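PDB 3MCX: SusD superfamily protein from Bacteroides thetaiotaomicron, which is of unknown function but, as a SusD-family outer-membrane protein, probably binds glycans for uptake, and can bind zinc ions. Local coordinates for residues L126-R129 with G130-L133; Y176-V179 with V180-M183. All coordinates share one frame; numbering follows the deposited sequence. Where two conformers were deposited one is given.

Contact 1 of 2, residues L126-R129 with G130-L133; sequences LVMR and GLSL
Ser132 folds its hydroxyl back onto the turn before it: OG gives a hydrogen bond to Met128 O at 2.8 Å, and Ser132 N gives a second to the same oxygen at 2.9 Å. The two donors reach that carbonyl from opposite faces of its plane, a bifurcated acceptor that is common where serine sits inside a helix. Ser132 OG stands beside its own backbone N (chi1 -65°), which turns it toward Met128, and it also bonds to the hydroxyl of Tyr40, so the polar group is satisfied although buried. Met128, a selenomethionine, was modelled in two conformers; in one of them its CE touches Leu131 CD2, a contact that is therefore doubtful. Gly130 N bonds to Leu126 O at 2.9 Å, and the bare glycine lies where helix 172-186 packs against this one, with Val179 close by. Against this buried, hydrogen-bonded side stands the partly exposed Leu126, whose side chain points away from the next turn and comes no nearer than 6.1 Å to any atom of 130-133. Arg129 also leaves the turn, its NH1 bonded to Asn99. All eight residues belong to helix 115-140: Ser132 packs on helix 81-106, Leu126, Arg129 and Leu133 on helix 172-186, and Val127 and Leu131 on Leu207 of helix 201-214.

Contact 2 of 2, residues Y176-V179 with V180-M183; sequences YEQV and VSDM. With ZN (zinc ion), chain B.
Val180 rests its CG2 methyl 3.4 Å from Tyr176 O, the carbonyl that also accepts Val180 N at 2.9 Å. Next, Ser181 N bonds to Glu177 O, while the Glu177 side chain extends away from this turn and binds a zinc ion through OE1 at 1.9 Å; a water is also bound to the metal, its oxygen 2.0 Å from the zinc. Asp182 then meets Gln178, one turn earlier: Gln178 NE2 gives a bent hydrogen bond (137°) to Asp182 OD1 at 2.8 Å. The bond leaves within the amide plane but arrives from above the carboxylate, the two planes lying 54° apart, and a bend at chi2 (65°) swings the amide back over the turn. This i to i+4 pairing on helix 172-186 belongs to the helical part of the SusD fold, whose family is grouped with the TPR clan. The other carboxylate oxygen, OD2 of Asp182, serves a different helix, forming a salt bridge with Arg129 of helix 115-140. Met183, a selenomethionine, runs alongside Val179, pointing the same way, with CE 3.9 Å from Val179 CG1; Leu208 of helix 201-214 borders Met183, and Phe134 of helix 115-140 borders Val179.

In the fold
Each contact spans about two turns of one of two successive helices, 115-140 and 172-186; their centres are about 8 Å apart, and they pack directly on one another. A buried charge pair joins the two helices, while Gly130 O lies 3.4 Å from Val179 CG2, consistent with the bare glycine allowing close approach. Contact 1 is almost wholly buried, and its polar side chains are paired with other helices or with Tyr40. Contact 2 lies farther from the chain centre: Val179 and Met183 face the interior, whereas Glu177 is exposed and reaches zinc. Helix 201-214 borders both, through Leu207 in contact 1 and Leu208 in contact 2.

Contact 1 of 2, residues L126-R129 with G130-L133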
loop_
_atom_site.group_PDB
_atom_site.type_symbol
_atom_site.label_atom_id
_atom_site.label_comp_id
_atom_site.label_asym_id
_atom_site.label_seq_id
_atom_site.Cartn_x
_atom_site.Cartn_y
_atom_site.Cartn_z
ATOM N N LEU A 126 -6.334 -15.094 8.834
ATOM C CA LEU A 126 -6.349 -15.512 7.435
ATOM C C LEU A 126 -6.216 -14.342 6.504
ATOM O O LEU A 126 -5.442 -14.392 5.543
ATOM C CB LEU A 126 -7.625 -16.320 7.103
ATOM C CG LEU A 126 -7.622 -17.823 7.442
ATOM C CD1 LEU A 126 -9.049 -18.388 7.329
ATOM C CD2 LEU A 126 -6.595 -18.590 6.530
ATOM N N VAL A 127 -6.923 -13.251 6.787
ATOM C CA VAL A 127 -6.805 -12.066 5.940
ATOM C C VAL A 127 -5.382 -11.503 6.031
ATOM O O VAL A 127 -4.768 -11.157 5.025
ATOM C CB VAL A 127 -7.842 -10.945 6.219
ATOM C CG1 VAL A 127 -7.634 -9.794 5.205
ATOM C CG2 VAL A 127 -9.228 -11.445 6.093
HETATM N N MSE A 128 -4.838 -11.442 7.246
HETATM C CA MSE A 128 -3.464 -10.982 7.395
HETATM C C MSE A 128 -2.472 -11.899 6.680
HETATM O O MSE A 128 -1.491 -11.430 6.121
HETATM C CB MSE A 128 -3.107 -10.837 8.865
HETATM C CG MSE A 128 -1.745 -10.247 9.111
HETATM SE SE MSE A 128 -1.422 -8.499 8.308
HETATM C CE MSE A 128 -3.236 -7.767 8.360
ATOM N N ARG A 129 -2.696 -13.200 6.708
ATOM C CA ARG A 129 -1.809 -14.123 5.965
ATOM C C ARG A 129 -1.868 -13.851 4.457
ATOM O O ARG A 129 -0.852 -13.813 3.773
ATOM C CB ARG A 129 -2.176 -15.577 6.230
ATOM C CG ARG A 129 -1.081 -16.563 5.820
ATOM C CD ARG A 129 -1.384 -17.978 6.183
ATOM N NE ARG A 129 -2.491 -18.554 5.433
ATOM C CZ ARG A 129 -3.006 -19.744 5.680
ATOM N NH1 ARG A 129 -2.525 -20.472 6.660
ATOM N NH2 ARG A 129 -4.009 -20.231 4.936
ATOM N N GLY A 130 -3.069 -13.687 3.945
ATOM C CA GLY A 130 -3.244 -13.396 2.529
ATOM C C GLY A 130 -2.674 -12.063 2.121
ATOM O O GLY A 130 -1.951 -11.941 1.108
ATOM N N LEU A 131 -2.937 -11.042 2.946
ATOM C CA LEU A 131 -2.393 -9.708 2.675
ATOM C C LEU A 131 -0.856 -9.726 2.677
ATOM O O LEU A 131 -0.216 -9.119 1.813
ATOM C CB LEU A 131 -2.909 -8.747 3.731
ATOM C CG LEU A 131 -2.500 -7.292 3.622
ATOM C CD1 LEU A 131 -2.827 -6.740 2.238
ATOM C CD2 LEU A 131 -3.224 -6.487 4.752
ATOM N N SER A 132 -0.289 -10.466 3.629
ATOM C CA SER A 132 1.156 -10.557 3.742
ATOM C C SER A 132 1.766 -11.227 2.498
ATOM O O SER A 132 2.740 -10.741 1.946
ATOM C CB SER A 132 1.525 -11.226 5.044
ATOM O OG SER A 132 1.132 -10.431 6.172
ATOM N N LEU A 133 1.185 -12.350 2.060
ATOM C CA LEU A 133 1.706 -13.041 0.883
ATOM C C LEU A 133 1.563 -12.114 -0.335
ATOM O O LEU A 133 2.476 -12.050 -1.172
ATOM C CB LEU A 133 0.976 -14.351 0.674
ATOM C CG LEU A 133 1.389 -15.136 -0.586
ATOM C CD1 LEU A 133 2.888 -15.415 -0.669
ATOM C CD2 LEU A 133 0.569 -16.451 -0.719
#

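Contact 2 of 2, residues Y176-V179 with V180-M183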
loop_
_atom_site.group_PDB
_atom_site.type_symbol
_atom_site.label_atom_id
_atom_site.label_comp_id
_atom_site.label_asym_id
_atom_site.label_seq_id
_atom_site.Cartn_x
_atom_site.Cartn_y
_atom_site.Cartn_z
ATOM N N TYR A 176 -0.978 -15.577 -5.880
ATOM C CA TYR A 176 -2.282 -14.894 -5.903
ATOM C C TYR A 176 -3.456 -15.839 -5.571
ATOM O O TYR A 176 -4.401 -15.447 -4.896
ATOM C CB TYR A 176 -2.528 -14.169 -7.230
ATOM C CG TYR A 176 -1.998 -12.753 -7.344
ATOM C CD1 TYR A 176 -0.669 -12.488 -7.626
ATOM C CD2 TYR A 176 -2.858 -11.682 -7.233
ATOM C CE1 TYR A 176 -0.204 -11.180 -7.762
ATOM C CE2 TYR A 176 -2.404 -10.375 -7.366
ATOM C CZ TYR A 176 -1.085 -10.139 -7.662
ATOM O OH TYR A 176 -0.657 -8.832 -7.815
ATOM N N GLU A 177 -3.399 -17.068 -6.053
ATOM C CA GLU A 177 -4.451 -18.058 -5.713
ATOM C C GLU A 177 -4.551 -18.205 -4.202
ATOM O O GLU A 177 -5.640 -18.235 -3.648
ATOM C CB GLU A 177 -4.166 -19.411 -6.297
ATOM C CG GLU A 177 -4.412 -19.536 -7.750
ATOM C CD GLU A 177 -4.052 -20.934 -8.231
ATOM O OE1 GLU A 177 -3.241 -21.637 -7.548
ATOM O OE2 GLU A 177 -4.612 -21.340 -9.280
ATOM N N GLN A 178 -3.407 -18.274 -3.535
ATOM C CA GLN A 178 -3.423 -18.446 -2.063
ATOM C C GLN A 178 -3.924 -17.188 -1.354
ATOM O O GLN A 178 -4.677 -17.318 -0.364
ATOM C CB GLN A 178 -2.036 -18.851 -1.555
ATOM C CG GLN A 178 -1.992 -19.226 -0.092
ATOM C CD GLN A 178 -2.793 -20.453 0.209
ATOM O OE1 GLN A 178 -2.559 -21.525 -0.360
ATOM N NE2 GLN A 178 -3.750 -20.324 1.129
ATOM N N VAL A 179 -3.547 -16.008 -1.879
ATOM C CA VAL A 179 -4.030 -14.764 -1.321
ATOM C C VAL A 179 -5.551 -14.696 -1.377
ATOM O O VAL A 179 -6.226 -14.401 -0.382
ATOM C CB VAL A 179 -3.470 -13.580 -2.080
ATOM C CG1 VAL A 179 -4.164 -12.264 -1.638
ATOM C CG2 VAL A 179 -1.924 -13.513 -1.903
ATOM N N VAL A 180 -6.080 -14.952 -2.574
ATOM C CA VAL A 180 -7.523 -14.929 -2.808
ATOM C C VAL A 180 -8.242 -15.958 -1.938
ATOM O O VAL A 180 -9.276 -15.659 -1.331
ATOM C CB VAL A 180 -7.843 -15.130 -4.311
ATOM C CG1 VAL A 180 -9.354 -15.347 -4.531
ATOM C CG2 VAL A 180 -7.351 -13.875 -5.132
ATOM N N SER A 181 -7.693 -17.152 -1.840
ATOM C CA SER A 181 -8.270 -18.181 -0.992
ATOM C C SER A 181 -8.363 -17.725 0.478
ATOM O O SER A 181 -9.411 -17.866 1.138
ATOM C CB SER A 181 -7.413 -19.444 -1.088
ATOM O OG SER A 181 -7.921 -20.503 -0.299
ATOM N N ASP A 182 -7.260 -17.226 1.007
ATOM C CA ASP A 182 -7.222 -16.799 2.413
ATOM C C ASP A 182 -8.237 -15.700 2.694
ATOM O O ASP A 182 -8.996 -15.769 3.649
ATOM C CB ASP A 182 -5.833 -16.333 2.806
ATOM C CG ASP A 182 -4.829 -17.474 2.940
ATOM O OD1 ASP A 182 -5.214 -18.643 2.844
ATOM O OD2 ASP A 182 -3.636 -17.154 3.191
HETATM N N MSE A 183 -8.280 -14.698 1.841
HETATM C CA MSE A 183 -9.181 -13.573 2.102
HETATM C C MSE A 183 -10.624 -13.995 1.918
HETATM O O MSE A 183 -11.491 -13.586 2.717
HETATM C CB MSE A 183 -8.855 -12.402 1.210
HETATM C CG MSE A 183 -7.468 -11.816 1.378
HETATM SE SE MSE A 183 -7.328 -10.145 0.390
HETATM C CE MSE A 183 -5.545 -9.700 0.954
HETATM ZN ZN ZN B . -2.759 -23.437 -7.996
HETATM O O HOH W 1 -1.429 -23.457 -6.512
#